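Globin II, extracellular (Lumbricus terrestris, PDB 1X9F) binds heme and, as a globin of the giant extracellular erythrocruorin of the earthworm, probably carries oxygen in the blood. Local coordinates at residues E27-A32 with H115-Q120; A108-I113 with C133-E138. All coordinates share one frame; numbering follows the deposited sequence.

Contact 1: residues E27-A32 with H115-Q120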
ATOM      1  N   GLU B  27      20.639  11.802  29.352  1.00 24.02           N
ATOM      2  CA  GLU B  27      20.755  12.231  30.746  1.00 23.31           C
ATOM      3  C   GLU B  27      21.291  11.104  31.611  1.00 22.25           C
ATOM      4  O   GLU B  27      22.242  11.298  32.366  1.00 25.97           O
ATOM      5  CB  GLU B  27      19.406  12.680  31.320  1.00 23.08           C
ATOM      6  CG  GLU B  27      18.877  13.983  30.748  1.00 24.87           C
ATOM      7  CD  GLU B  27      17.589  14.392  31.428  1.00 31.00           C
ATOM      8  OE1 GLU B  27      16.537  13.773  31.154  1.00 34.04           O
ATOM      9  OE2 GLU B  27      17.626  15.332  32.241  1.00 34.24           O
ATOM     10  N   ALA B  28      20.674   9.928  31.488  1.00 19.73           N
ATOM     11  CA  ALA B  28      21.053   8.753  32.269  1.00 21.57           C
ATOM     12  C   ALA B  28      22.519   8.409  32.020  1.00 23.05           C
ATOM     13  O   ALA B  28      23.276   8.113  32.954  1.00 23.66           O
ATOM     14  CB  ALA B  28      20.151   7.569  31.915  1.00 19.24           C
ATOM     15  N   PHE B  29      22.897   8.475  30.749  1.00 21.92           N
ATOM     16  CA  PHE B  29      24.256   8.247  30.300  1.00 21.66           C
ATOM     17  C   PHE B  29      25.237   9.243  30.926  1.00 23.50           C
ATOM     18  O   PHE B  29      26.287   8.849  31.439  1.00 21.78           O
ATOM     19  CB  PHE B  29      24.276   8.343  28.782  1.00 18.65           C
ATOM     20  CG  PHE B  29      25.607   8.088  28.166  1.00 16.70           C
ATOM     21  CD1 PHE B  29      26.169   6.816  28.184  1.00 17.11           C
ATOM     22  CD2 PHE B  29      26.286   9.110  27.518  1.00 18.07           C
ATOM     23  CE1 PHE B  29      27.404   6.574  27.587  1.00 20.80           C
ATOM     24  CE2 PHE B  29      27.525   8.877  26.916  1.00 24.26           C
ATOM     25  CZ  PHE B  29      28.083   7.606  26.951  1.00 16.15           C
ATOM     26  N   SER B  30      24.882  10.526  30.881  1.00 22.78           N
ATOM     27  CA  SER B  30      25.663  11.578  31.513  1.00 25.10           C
ATOM     28  C   SER B  30      25.882  11.312  32.988  1.00 25.89           C
ATOM     29  O   SER B  30      26.974  11.540  33.504  1.00 25.96           O
ATOM     30  CB  SER B  30      24.946  12.919  31.374  1.00 26.71           C
ATOM     31  OG  SER B  30      24.964  13.365  30.028  1.00 33.36           O
ATOM     32  N   GLN B  31      24.834  10.848  33.668  1.00 26.12           N
ATOM     33  CA  GLN B  31      24.892  10.612  35.114  1.00 27.17           C
ATOM     34  C   GLN B  31      25.708   9.376  35.463  1.00 24.72           C
ATOM     35  O   GLN B  31      26.489   9.393  36.419  1.00 23.98           O
ATOM     36  CB  GLN B  31      23.491  10.468  35.706  1.00 27.55           C
ATOM     37  CG  GLN B  31      22.593  11.652  35.459  1.00 30.28           C
ATOM     38  CD  GLN B  31      21.224  11.453  36.062  1.00 36.24           C
ATOM     39  OE1 GLN B  31      21.021  11.717  37.247  1.00 37.53           O
ATOM     40  NE2 GLN B  31      20.278  10.989  35.252  1.00 32.82           N
ATOM     41  N   ALA B  32      25.503   8.309  34.692  1.00 23.13           N
ATOM     42  CA  ALA B  32      26.262   7.077  34.845  1.00 20.09           C
ATOM     43  C   ALA B  32      27.764   7.358  34.838  1.00 20.62           C
ATOM     44  O   ALA B  32      28.498   6.823  35.677  1.00 20.42           O
ATOM     45  CB  ALA B  32      25.890   6.096  33.753  1.00 17.66           C
ATOM     46  N   HIS B 115      33.803   2.549  30.986  1.00 23.71           N
ATOM     47  CA  HIS B 115      32.996   1.607  31.711  1.00 23.32           C
ATOM     48  C   HIS B 115      31.535   1.686  31.304  1.00 23.17           C
ATOM     49  O   HIS B 115      30.892   0.670  31.031  1.00 22.75           O
ATOM     50  CB  HIS B 115      33.131   1.918  33.184  1.00 24.35           C
ATOM     51  CG  HIS B 115      32.291   1.050  34.047  1.00 32.77           C
ATOM     52  ND1 HIS B 115      32.529  -0.299  34.185  1.00 38.48           N
ATOM     53  CD2 HIS B 115      31.210   1.328  34.810  1.00 27.74           C
ATOM     54  CE1 HIS B 115      31.632  -0.816  35.005  1.00 37.28           C
ATOM     55  NE2 HIS B 115      30.822   0.151  35.400  1.00 38.70           N
ATOM     56  N   VAL B 116      31.022   2.909  31.278  1.00 21.98           N
ATOM     57  CA  VAL B 116      29.652   3.159  30.896  1.00 20.67           C
ATOM     58  C   VAL B 116      29.452   2.819  29.413  1.00 21.96           C
ATOM     59  O   VAL B 116      28.465   2.175  29.061  1.00 23.65           O
ATOM     60  CB  VAL B 116      29.235   4.605  31.245  1.00 21.69           C
ATOM     61  CG1 VAL B 116      27.805   4.870  30.827  1.00 21.17           C
ATOM     62  CG2 VAL B 116      29.390   4.855  32.746  1.00 21.40           C
ATOM     63  N   VAL B 117      30.398   3.213  28.561  1.00 22.56           N
ATOM     64  CA  VAL B 117      30.328   2.876  27.138  1.00 21.61           C
ATOM     65  C   VAL B 117      30.332   1.358  26.916  1.00 24.06           C
ATOM     66  O   VAL B 117      29.516   0.848  26.141  1.00 25.07           O
ATOM     67  CB  VAL B 117      31.427   3.604  26.315  1.00 20.26           C
ATOM     68  CG1 VAL B 117      31.620   2.958  24.956  1.00 14.62           C
ATOM     69  CG2 VAL B 117      31.068   5.077  26.150  1.00 17.60           C
ATOM     70  N   ALA B 118      31.220   0.640  27.606  1.00 24.37           N
ATOM     71  CA  ALA B 118      31.236  -0.829  27.560  1.00 25.86           C
ATOM     72  C   ALA B 118      29.871  -1.438  27.898  1.00 27.92           C
ATOM     73  O   ALA B 118      29.427  -2.381  27.239  1.00 28.96           O
ATOM     74  CB  ALA B 118      32.302  -1.384  28.495  1.00 23.54           C
ATOM     75  N   ALA B 119      29.221  -0.903  28.929  1.00 27.30           N
ATOM     76  CA  ALA B 119      27.903  -1.377  29.334  1.00 27.82           C
ATOM     77  C   ALA B 119      26.837  -1.057  28.283  1.00 27.68           C
ATOM     78  O   ALA B 119      26.070  -1.935  27.896  1.00 27.71           O
ATOM     79  CB  ALA B 119      27.531  -0.793  30.666  1.00 27.91           C
ATOM     80  N   GLN B 120      26.808   0.198  27.832  1.00 28.46           N
ATOM     81  CA  GLN B 120      25.917   0.669  26.766  1.00 31.65           C
ATOM     82  C   GLN B 120      25.927  -0.172  25.489  1.00 32.64           C
ATOM     83  O   GLN B 120      24.878  -0.410  24.889  1.00 32.60           O
ATOM     84  CB  GLN B 120      26.306   2.095  26.385  1.00 33.45           C
ATOM     85  CG  GLN B 120      25.843   3.142  27.361  1.00 39.03           C
ATOM     86  CD  GLN B 120      24.363   3.388  27.256  1.00 44.27           C
ATOM     87  OE1 GLN B 120      23.814   3.420  26.155  1.00 50.42           O
ATOM     88  NE2 GLN B 120      23.706   3.565  28.394  1.00 44.95           N
TER
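The ring of Phe29 meets Val117 with its edge: methyl CG2 lies in the ring plane, 4.0 Å from CZ. Val116 approaches the same ring obliquely through CG1, and Gln120 chiefly through CG, with its amide just behind. The second flat group, the amide of Gln120, stands steeply to the ring, the two planes 75° apart. This is the packing of the B helix (23-40) against the G helix (103-121) of the globin fold; their short segments run roughly antiparallel, at 138°, with axes 10.3 Å apart. Phe29 reaches across because its CG is anti to the backbone N (chi1 -178°), which swings the ring out toward helix 103-121. There Val116 CG1 sits 3.7 Å from Phe29 CD1, and Gln120 CG comes within 3.8 Å of Phe29 CE1. The chain of Gln120 bends at chi2, which folds the amide back beside Phe29 CD1. No hydrogen bond links the segments; the contact is van der Waals packing, largely apolar. The ring is buried further by Leu69 of helix 59-77 and Tyr20 of helix 6-20, so Phe29 joins four helices, its side chain about 11 Å from the heme. Val117 also packs on Tyr125, in the turn beyond helix 103-121. One turn along from Phe29, where the backbones come closest, Ala32 directs its small side chain at Val116, with the CA atoms of Ala32 and Val116 6.5 Å apart. Both methyls of Val116 are engaged: CG1 lies 3.7 Å from Ala32 CB, and CG2 rests 3.6 Å from Ala32 O.

Contact 2: residues A108-I113 with C133-E138. With HEM (protoporphyrin IX containing Fe), chain O.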
ATOM      1  N   ALA B 108      40.307   8.819  36.399  1.00 31.07           N
ATOM      2  CA  ALA B 108      39.067   8.154  36.805  1.00 29.41           C
ATOM      3  C   ALA B 108      37.943   8.406  35.802  1.00 29.82           C
ATOM      4  O   ALA B 108      37.164   7.501  35.484  1.00 28.50           O
ATOM      5  CB  ALA B 108      38.656   8.602  38.190  1.00 28.16           C
ATOM      6  N   PHE B 109      37.875   9.638  35.307  1.00 29.04           N
ATOM      7  CA  PHE B 109      36.883  10.013  34.320  1.00 29.10           C
ATOM      8  C   PHE B 109      36.995   9.117  33.100  1.00 30.58           C
ATOM      9  O   PHE B 109      35.992   8.573  32.629  1.00 31.75           O
ATOM     10  CB  PHE B 109      37.060  11.475  33.921  1.00 28.77           C
ATOM     11  CG  PHE B 109      35.902  12.030  33.152  1.00 29.37           C
ATOM     12  CD1 PHE B 109      36.029  12.342  31.808  1.00 27.62           C
ATOM     13  CD2 PHE B 109      34.678  12.238  33.773  1.00 27.07           C
ATOM     14  CE1 PHE B 109      34.953  12.859  31.097  1.00 28.31           C
ATOM     15  CE2 PHE B 109      33.602  12.749  33.070  1.00 26.77           C
ATOM     16  CZ  PHE B 109      33.737  13.060  31.730  1.00 27.27           C
ATOM     17  N   LYS B 110      38.216   8.949  32.603  1.00 31.56           N
ATOM     18  CA  LYS B 110      38.459   8.095  31.455  1.00 30.31           C
ATOM     19  C   LYS B 110      37.978   6.666  31.706  1.00 31.12           C
ATOM     20  O   LYS B 110      37.355   6.059  30.832  1.00 32.93           O
ATOM     21  CB  LYS B 110      39.941   8.097  31.099  1.00 27.97           C
ATOM     22  CG  LYS B 110      40.286   7.193  29.932  1.00 29.79           C
ATOM     23  CD  LYS B 110      41.746   7.295  29.564  1.00 32.22           C
ATOM     24  CE  LYS B 110      42.611   6.481  30.519  1.00 29.29           C
ATOM     25  NZ  LYS B 110      43.914   6.154  29.868  1.00 25.95           N
ATOM     26  N   THR B 111      38.274   6.137  32.892  1.00 30.27           N
ATOM     27  CA  THR B 111      37.858   4.787  33.265  1.00 29.20           C
ATOM     28  C   THR B 111      36.345   4.701  33.263  1.00 28.05           C
ATOM     29  O   THR B 111      35.768   3.714  32.803  1.00 27.37           O
ATOM     30  CB  THR B 111      38.406   4.442  34.662  1.00 29.85           C
ATOM     31  OG1 THR B 111      39.840   4.470  34.625  1.00 31.27           O
ATOM     32  CG2 THR B 111      38.097   2.995  35.041  1.00 24.41           C
ATOM     33  N   ALA B 112      35.717   5.750  33.781  1.00 26.87           N
ATOM     34  CA  ALA B 112      34.274   5.822  33.886  1.00 25.65           C
ATOM     35  C   ALA B 112      33.619   5.847  32.506  1.00 26.02           C
ATOM     36  O   ALA B 112      32.698   5.066  32.249  1.00 26.46           O
ATOM     37  CB  ALA B 112      33.866   7.034  34.709  1.00 26.49           C
ATOM     38  N   ILE B 113      34.094   6.735  31.625  1.00 22.81           N
ATOM     39  CA  ILE B 113      33.611   6.771  30.242  1.00 23.43           C
ATOM     40  C   ILE B 113      33.666   5.379  29.626  1.00 24.60           C
ATOM     41  O   ILE B 113      32.666   4.896  29.087  1.00 23.55           O
ATOM     42  CB  ILE B 113      34.430   7.742  29.369  1.00 23.80           C
ATOM     43  CG1 ILE B 113      34.203   9.195  29.787  1.00 22.88           C
ATOM     44  CG2 ILE B 113      34.059   7.584  27.890  1.00 23.66           C
ATOM     45  CD1 ILE B 113      35.190  10.151  29.129  1.00 25.61           C
ATOM     46  N   CYS B 133      42.017   7.201  22.543  1.00 25.93           N
ATOM     47  CA  CYS B 133      41.389   8.421  22.055  1.00 25.33           C
ATOM     48  C   CYS B 133      40.910   9.342  23.176  1.00 23.82           C
ATOM     49  O   CYS B 133      40.968  10.561  23.026  1.00 23.91           O
ATOM     50  CB  CYS B 133      40.263   8.084  21.071  1.00 26.33           C
ATOM     51  SG  CYS B 133      40.893   7.570  19.449  1.00 31.33           S
ATOM     52  N   ILE B 134      40.448   8.780  24.296  1.00 23.26           N
ATOM     53  CA  ILE B 134      40.105   9.618  25.454  1.00 25.73           C
ATOM     54  C   ILE B 134      41.367  10.272  26.041  1.00 27.03           C
ATOM     55  O   ILE B 134      41.341  11.445  26.427  1.00 26.19           O
ATOM     56  CB  ILE B 134      39.304   8.832  26.539  1.00 25.65           C
ATOM     57  CG1 ILE B 134      37.981   8.285  25.975  1.00 25.07           C
ATOM     58  CG2 ILE B 134      39.024   9.717  27.757  1.00 21.36           C
ATOM     59  CD1 ILE B 134      37.062   9.328  25.340  1.00 23.95           C
ATOM     60  N   ASP B 135      42.462   9.512  26.090  1.00 28.15           N
ATOM     61  CA  ASP B 135      43.760  10.042  26.503  1.00 30.65           C
ATOM     62  C   ASP B 135      44.155  11.234  25.672  1.00 30.23           C
ATOM     63  O   ASP B 135      44.499  12.290  26.209  1.00 29.44           O
ATOM     64  CB  ASP B 135      44.851   8.981  26.365  1.00 32.32           C
ATOM     65  CG  ASP B 135      45.262   8.399  27.695  1.00 37.67           C
ATOM     66  OD1 ASP B 135      44.533   8.592  28.693  1.00 41.76           O
ATOM     67  OD2 ASP B 135      46.308   7.732  27.839  1.00 44.49           O
ATOM     68  N   HIS B 136      44.111  11.046  24.356  1.00 29.82           N
ATOM     69  CA  HIS B 136      44.451  12.101  23.423  1.00 28.47           C
ATOM     70  C   HIS B 136      43.633  13.355  23.686  1.00 27.42           C
ATOM     71  O   HIS B 136      44.147  14.469  23.583  1.00 30.47           O
ATOM     72  CB  HIS B 136      44.233  11.653  21.981  1.00 26.51           C
ATOM     73  CG  HIS B 136      44.634  12.688  20.984  1.00 29.40           C
ATOM     74  ND1 HIS B 136      45.872  13.292  21.015  1.00 34.60           N
ATOM     75  CD2 HIS B 136      43.968  13.246  19.947  1.00 34.98           C
ATOM     76  CE1 HIS B 136      45.954  14.177  20.039  1.00 29.85           C
ATOM     77  NE2 HIS B 136      44.814  14.163  19.370  1.00 34.76           N
ATOM     78  N   ILE B 137      42.362  13.169  24.019  1.00 26.03           N
ATOM     79  CA  ILE B 137      41.469  14.298  24.242  1.00 26.97           C
ATOM     80  C   ILE B 137      41.808  14.991  25.561  1.00 26.83           C
ATOM     81  O   ILE B 137      41.870  16.223  25.627  1.00 25.75           O
ATOM     82  CB  ILE B 137      39.988  13.841  24.159  1.00 27.07           C
ATOM     83  CG1 ILE B 137      39.599  13.601  22.694  1.00 22.46           C
ATOM     84  CG2 ILE B 137      39.057  14.872  24.796  1.00 19.18           C
ATOM     85  CD1 ILE B 137      38.391  12.697  22.500  1.00 20.18           C
ATOM     86  N   GLU B 138      42.052  14.190  26.594  1.00 27.00           N
ATOM     87  CA  GLU B 138      42.404  14.718  27.905  1.00 28.42           C
ATOM     88  C   GLU B 138      43.770  15.417  27.936  1.00 29.30           C
ATOM     89  O   GLU B 138      43.938  16.395  28.667  1.00 29.68           O
ATOM     90  CB  GLU B 138      42.295  13.628  28.979  1.00 28.78           C
ATOM     91  CG  GLU B 138      40.860  13.199  29.267  1.00 24.43           C
ATOM     92  CD  GLU B 138      40.750  12.129  30.339  1.00 30.34           C
ATOM     93  OE1 GLU B 138      39.784  12.189  31.132  1.00 29.81           O
ATOM     94  OE2 GLU B 138      41.619  11.229  30.390  1.00 29.37           O
TER
HETATM   95  CHA HEM O 160      33.262  22.298  33.370  1.00 20.41           C
HETATM   96  CHB HEM O 160      34.448  19.369  29.645  1.00 20.04           C
HETATM   97  CHC HEM O 160      36.981  16.490  32.682  1.00 17.94           C
HETATM   98  CHD HEM O 160      35.996  19.562  36.373  1.00 16.55           C
HETATM   99  C1A HEM O 160      33.297  21.676  32.037  1.00 19.81           C
HETATM  100  C2A HEM O 160      32.572  22.236  30.988  1.00 21.33           C
HETATM  101  C3A HEM O 160      32.885  21.388  29.837  1.00 21.79           C
HETATM  102  C4A HEM O 160      33.824  20.419  30.440  1.00 19.47           C
HETATM  103  CMA HEM O 160      32.384  21.489  28.418  1.00 18.23           C
HETATM  104  CAA HEM O 160      31.620  23.404  31.019  1.00 24.08           C
HETATM  105  CBA HEM O 160      32.266  24.729  30.666  1.00 28.75           C
HETATM  106  CGA HEM O 160      31.189  25.772  30.858  1.00 32.66           C
HETATM  107  O1A HEM O 160      30.306  25.903  29.979  1.00 38.78           O
HETATM  108  O2A HEM O 160      31.217  26.460  31.899  1.00 34.26           O
HETATM  109  C1B HEM O 160      35.266  18.286  30.184  1.00 17.96           C
HETATM  110  C2B HEM O 160      35.685  17.264  29.361  1.00 17.59           C
HETATM  111  C3B HEM O 160      36.389  16.494  30.226  1.00 20.01           C
HETATM  112  C4B HEM O 160      36.363  17.053  31.484  1.00 20.00           C
HETATM  113  CMB HEM O 160      35.434  17.053  27.889  1.00 16.72           C
HETATM  114  CAB HEM O 160      36.958  15.372  29.787  1.00 18.44           C
HETATM  115  CBB HEM O 160      37.504  14.300  29.247  1.00 23.72           C
HETATM  116  C1C HEM O 160      36.880  17.086  34.019  1.00 18.46           C
HETATM  117  C2C HEM O 160      37.440  16.440  35.104  1.00 15.34           C
HETATM  118  C3C HEM O 160      37.169  17.302  36.140  1.00 19.91           C
HETATM  119  C4C HEM O 160      36.463  18.384  35.610  1.00 15.91           C
HETATM  120  CMC HEM O 160      38.180  15.124  35.085  1.00 22.11           C
HETATM  121  CAC HEM O 160      37.573  17.073  37.554  1.00 22.34           C
HETATM  122  CBC HEM O 160      37.185  15.944  38.166  1.00 21.57           C
HETATM  123  C1D HEM O 160      35.132  20.645  35.853  1.00 18.96           C
HETATM  124  C2D HEM O 160      34.609  21.624  36.695  1.00 18.02           C
HETATM  125  C3D HEM O 160      33.823  22.417  35.890  1.00 17.18           C
HETATM  126  C4D HEM O 160      33.964  21.797  34.558  1.00 18.55           C
HETATM  127  CMD HEM O 160      34.856  21.783  38.177  1.00 20.43           C
HETATM  128  CAD HEM O 160      33.036  23.646  36.266  1.00 19.72           C
HETATM  129  CBD HEM O 160      31.776  23.283  37.033  1.00 24.88           C
HETATM  130  CGD HEM O 160      31.044  24.572  37.304  1.00 24.92           C
HETATM  131  O1D HEM O 160      30.614  25.248  36.343  1.00 29.13           O
HETATM  132  O2D HEM O 160      30.898  24.926  38.490  1.00 32.81           O
HETATM  133  NA  HEM O 160      34.108  20.609  31.749  1.00 19.43           N
HETATM  134  NB  HEM O 160      35.655  18.206  31.481  1.00 14.12           N
HETATM  135  NC  HEM O 160      36.295  18.289  34.266  1.00 16.89           N
HETATM  136  ND  HEM O 160      34.756  20.706  34.549  1.00 18.51           N
HETATM  137 FE   HEM O 160      35.263  19.497  32.999  1.00 24.19          FE
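Lys110 stretches across to Ile134 and Asp135, joining the G helix (103-121) to the H helix (127-142) of the globin fold; the short segments cross at 144°. Its chain is extended through CD, chi1 178°, and runs alongside Ile134, the two side chains pointing opposite ways, with Lys110 CG 3.6 Å from Ile134 CG2. A bend at chi3 (79°) then turns the ammonium to Asp135, where Lys110 NZ donates to OD1 over 2.8 Å, meeting it from above the carboxylate plane. The same ammonium also forms a salt bridge with Asp131, its strongest polar partner. With an alanine in place of Lys110, Asp135 and Asp131 would probably be left without their shared cation, and Ile134 without the aliphatic chain alongside it. Deeper in, Ile113 and Ile134 meet tip to tip, CD1 against CG2 at 4.1 Å. Phe109 and Glu138 both border the heme. The ring of Phe109 has heme CHC over one face and Glu138 OE1 at its edge, 3.8 Å from CD1. Glu138, extended beyond CG, passes beside a heme vinyl, its CG 3.5 Å from heme CBB, while its OE2 lies 3.6 Å from Lys110 CB.

How the contacts relate
From the N terminus the chain passes residues 27-32 on helix 23-40, then runs through helices 59-77 and 82-96 before reaching 108-113 on helix 103-121. A single residue later it enters 115-120, and contact 1 closes a long loop of 82 residues. Contact 2, opened at 108-113, closes at 133-138 on helix 127-142, spanning 19 residues that take in 115-120 and the turn between the last two helices. The segments therefore alternate, and the two contacts cross. Helix 103-121 belongs to both: its earlier part faces helix 127-142 beside the heme, its later part faces helix 23-40, with the contact centres 13 Å apart and no direct touch between them.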